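Local structure of putative ferredoxin--NADP reductase (Plasmodium falciparum 3D7, 2OK8) at residues G158-P163 and I186-K191. The protein catalyses electron transfer between NADP(H) and ferredoxin through a bound FAD, and may serve the terminal step of isoprenoid precursor synthesis. Sequence-based numbering, arbitrary orientation.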
ATOM      1  N   GLY A 158      -8.284 -13.722  -1.829  1.00 26.72           N
ATOM      2  CA  GLY A 158      -9.529 -13.593  -2.578  1.00 28.57           C
ATOM      3  C   GLY A 158     -10.526 -14.726  -2.437  1.00 29.02           C
ATOM      4  O   GLY A 158     -10.206 -15.808  -1.942  1.00 27.33           O
ATOM      5  N   TYR A 159     -11.736 -14.465  -2.912  1.00 30.89           N
ATOM      6  CA  TYR A 159     -12.870 -15.364  -2.746  1.00 32.59           C
ATOM      7  C   TYR A 159     -13.574 -15.600  -4.077  1.00 30.11           C
ATOM      8  O   TYR A 159     -14.702 -16.048  -4.103  1.00 28.75           O
ATOM      9  CB  TYR A 159     -13.839 -14.801  -1.697  1.00 36.77           C
ATOM     10  CG  TYR A 159     -13.153 -14.483  -0.394  1.00 45.61           C
ATOM     11  CD1 TYR A 159     -12.652 -13.199  -0.141  1.00 51.56           C
ATOM     12  CD2 TYR A 159     -12.954 -15.475   0.574  1.00 53.78           C
ATOM     13  CE1 TYR A 159     -11.977 -12.907   1.055  1.00 57.06           C
ATOM     14  CE2 TYR A 159     -12.284 -15.196   1.775  1.00 55.07           C
ATOM     15  CZ  TYR A 159     -11.799 -13.912   2.006  1.00 56.96           C
ATOM     16  OH  TYR A 159     -11.144 -13.628   3.189  1.00 59.10           O
ATOM     17  N   PHE A 160     -12.871 -15.315  -5.173  1.00 29.85           N
ATOM     18  CA  PHE A 160     -13.388 -15.434  -6.535  1.00 23.91           C
ATOM     19  C   PHE A 160     -13.229 -16.847  -7.050  1.00 23.60           C
ATOM     20  O   PHE A 160     -12.549 -17.087  -8.041  1.00 27.70           O
ATOM     21  CB  PHE A 160     -12.609 -14.481  -7.423  1.00 20.97           C
ATOM     22  CG  PHE A 160     -13.264 -14.164  -8.735  1.00 22.14           C
ATOM     23  CD1 PHE A 160     -14.463 -13.434  -8.787  1.00 21.63           C
ATOM     24  CD2 PHE A 160     -12.641 -14.513  -9.929  1.00 17.81           C
ATOM     25  CE1 PHE A 160     -15.029 -13.078 -10.011  1.00 19.92           C
ATOM     26  CE2 PHE A 160     -13.212 -14.164 -11.163  1.00 19.62           C
ATOM     27  CZ  PHE A 160     -14.399 -13.444 -11.204  1.00 17.20           C
ATOM     28  N   ASN A 161     -13.900 -17.778  -6.390  1.00 25.62           N
ATOM     29  CA  ASN A 161     -13.746 -19.203  -6.654  1.00 25.95           C
ATOM     30  C   ASN A 161     -14.982 -19.834  -7.288  1.00 26.14           C
ATOM     31  O   ASN A 161     -16.076 -19.255  -7.267  1.00 23.94           O
ATOM     32  CB  ASN A 161     -13.445 -19.935  -5.332  1.00 27.55           C
ATOM     33  CG  ASN A 161     -12.293 -19.315  -4.569  1.00 27.47           C
ATOM     34  OD1 ASN A 161     -11.157 -19.291  -5.041  1.00 30.17           O
ATOM     35  ND2 ASN A 161     -12.582 -18.808  -3.384  1.00 29.58           N
ATOM     36  N   LEU A 162     -14.804 -21.036  -7.825  1.00 25.08           N
ATOM     37  CA  LEU A 162     -15.936 -21.827  -8.286  1.00 30.63           C
ATOM     38  C   LEU A 162     -16.762 -22.328  -7.112  1.00 33.69           C
ATOM     39  O   LEU A 162     -16.239 -22.464  -6.003  1.00 37.15           O
ATOM     40  CB  LEU A 162     -15.464 -23.012  -9.126  1.00 26.09           C
ATOM     41  CG  LEU A 162     -14.919 -22.584 -10.486  1.00 28.10           C
ATOM     42  CD1 LEU A 162     -14.191 -23.729 -11.154  1.00 27.30           C
ATOM     43  CD2 LEU A 162     -15.992 -21.966 -11.401  1.00 17.18           C
ATOM     44  N   PRO A 163     -18.061 -22.589  -7.337  1.00 37.54           N
ATOM     45  CA  PRO A 163     -18.764 -23.377  -6.318  1.00 40.02           C
ATOM     46  C   PRO A 163     -18.184 -24.795  -6.233  1.00 41.72           C
ATOM     47  O   PRO A 163     -17.777 -25.359  -7.252  1.00 42.31           O
ATOM     48  CB  PRO A 163     -20.213 -23.403  -6.819  1.00 39.66           C
ATOM     49  CG  PRO A 163     -20.168 -22.961  -8.235  1.00 38.36           C
ATOM     50  CD  PRO A 163     -18.931 -22.199  -8.466  1.00 34.38           C
ATOM     51  N   ILE A 186      -9.323 -18.909 -17.116  1.00 22.27           N
ATOM     52  CA  ILE A 186      -8.421 -19.890 -17.676  1.00 21.99           C
ATOM     53  C   ILE A 186      -8.268 -21.023 -16.693  1.00 24.01           C
ATOM     54  O   ILE A 186      -8.352 -22.175 -17.087  1.00 28.70           O
ATOM     55  CB  ILE A 186      -7.041 -19.276 -18.037  1.00 20.60           C
ATOM     56  CG1 ILE A 186      -7.219 -18.146 -19.041  1.00 20.31           C
ATOM     57  CG2 ILE A 186      -6.110 -20.323 -18.615  1.00 20.20           C
ATOM     58  CD1 ILE A 186      -8.138 -18.491 -20.245  1.00 24.77           C
ATOM     59  N   SER A 187      -8.072 -20.695 -15.415  1.00 25.01           N
ATOM     60  CA  SER A 187      -7.936 -21.714 -14.369  1.00 23.95           C
ATOM     61  C   SER A 187      -9.257 -22.433 -14.092  1.00 23.85           C
ATOM     62  O   SER A 187      -9.266 -23.628 -13.825  1.00 26.53           O
ATOM     63  CB  SER A 187      -7.317 -21.138 -13.079  1.00 21.73           C
ATOM     64  OG  SER A 187      -8.225 -20.353 -12.333  1.00 27.33           O
ATOM     65  N   PHE A 188     -10.367 -21.704 -14.173  1.00 23.02           N
ATOM     66  CA  PHE A 188     -11.701 -22.296 -14.069  1.00 23.16           C
ATOM     67  C   PHE A 188     -11.909 -23.346 -15.148  1.00 25.46           C
ATOM     68  O   PHE A 188     -12.386 -24.440 -14.866  1.00 28.28           O
ATOM     69  CB  PHE A 188     -12.800 -21.233 -14.197  1.00 23.25           C
ATOM     70  CG  PHE A 188     -12.968 -20.347 -12.986  1.00 23.15           C
ATOM     71  CD1 PHE A 188     -13.910 -19.323 -13.009  1.00 14.92           C
ATOM     72  CD2 PHE A 188     -12.196 -20.523 -11.828  1.00 20.37           C
ATOM     73  CE1 PHE A 188     -14.093 -18.499 -11.910  1.00 17.29           C
ATOM     74  CE2 PHE A 188     -12.380 -19.698 -10.722  1.00 17.36           C
ATOM     75  CZ  PHE A 188     -13.321 -18.684 -10.766  1.00 20.71           C
ATOM     76  N   LEU A 189     -11.556 -23.004 -16.383  1.00 28.69           N
ATOM     77  CA  LEU A 189     -11.714 -23.912 -17.525  1.00 29.90           C
ATOM     78  C   LEU A 189     -10.823 -25.142 -17.404  1.00 31.07           C
ATOM     79  O   LEU A 189     -11.284 -26.264 -17.586  1.00 32.12           O
ATOM     80  CB  LEU A 189     -11.416 -23.178 -18.842  1.00 28.64           C
ATOM     81  CG  LEU A 189     -12.346 -22.028 -19.268  1.00 31.19           C
ATOM     82  CD1 LEU A 189     -11.840 -21.350 -20.550  1.00 24.82           C
ATOM     83  CD2 LEU A 189     -13.800 -22.482 -19.404  1.00 25.41           C
ATOM     84  N   LYS A 190      -9.544 -24.921 -17.106  1.00 32.74           N
ATOM     85  CA  LYS A 190      -8.596 -26.016 -16.862  1.00 34.94           C
ATOM     86  C   LYS A 190      -9.084 -26.976 -15.785  1.00 35.24           C
ATOM     87  O   LYS A 190      -8.893 -28.177 -15.913  1.00 38.91           O
ATOM     88  CB  LYS A 190      -7.203 -25.491 -16.507  1.00 31.41           C
ATOM     89  CG  LYS A 190      -6.451 -24.875 -17.665  1.00 29.77           C
ATOM     90  CD  LYS A 190      -5.216 -24.177 -17.146  1.00 30.40           C
ATOM     91  CE  LYS A 190      -4.306 -23.673 -18.263  1.00 34.02           C
ATOM     92  NZ  LYS A 190      -3.371 -22.592 -17.732  1.00 35.12           N
ATOM     93  N   LYS A 191      -9.720 -26.450 -14.739  1.00 35.21           N
ATOM     94  CA  LYS A 191     -10.336 -27.293 -13.718  1.00 36.02           C
ATOM     95  C   LYS A 191     -11.588 -28.027 -14.202  1.00 36.39           C
ATOM     96  O   LYS A 191     -11.633 -29.254 -14.183  1.00 39.23           O
ATOM     97  CB  LYS A 191     -10.653 -26.505 -12.449  1.00 35.48           C
ATOM     98  CG  LYS A 191     -11.036 -27.414 -11.280  1.00 40.74           C
ATOM     99  CD  LYS A 191     -12.064 -26.788 -10.364  1.00 51.11           C
ATOM    100  CE  LYS A 191     -12.479 -27.757  -9.254  1.00 59.97           C
ATOM    101  NZ  LYS A 191     -13.732 -27.288  -8.565  1.00 64.02           N
TER
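L162 lies across one face of the F188 ring, the two side chains running past each other in opposite directions. CD2 of L162 stands 3.8 Å from the centroid of the F188 ring, only 14° off the ring normal, a CH-pi contact. On the same leucine, CG rests 3.7 Å from CD2 of F188. CD1 of L162 lies between the ring rim and K191, 3.8 Å from K191 CD. With its CG anti to the backbone N (chi1 -169°) and the chain bent at chi2, K191 reaches toward L162 and touches it through CD, not through the ammonium group. The far end of the F188 ring points at the loop backbone, where the carbonyl O of F160 lies in the ring plane, 3.3 Å from F188 CZ. CD2 of the F160 ring approaches F188 CZ at 4.3 Å. No hydrogen bond joins the segments; apart from the F160 carbonyl, the contact is between apolar groups. It joins the loop after strand 150-157 of the antiparallel FAD-binding sheet to helix 183-192 of the NADP-binding domain, the two-domain architecture of ferredoxin-NADP reductases. Y282 of strand 280-285 packs edge-to-face with both phenylalanines and hydrogen-bonds N161 O, while F173 of strand 173-178 touches L162.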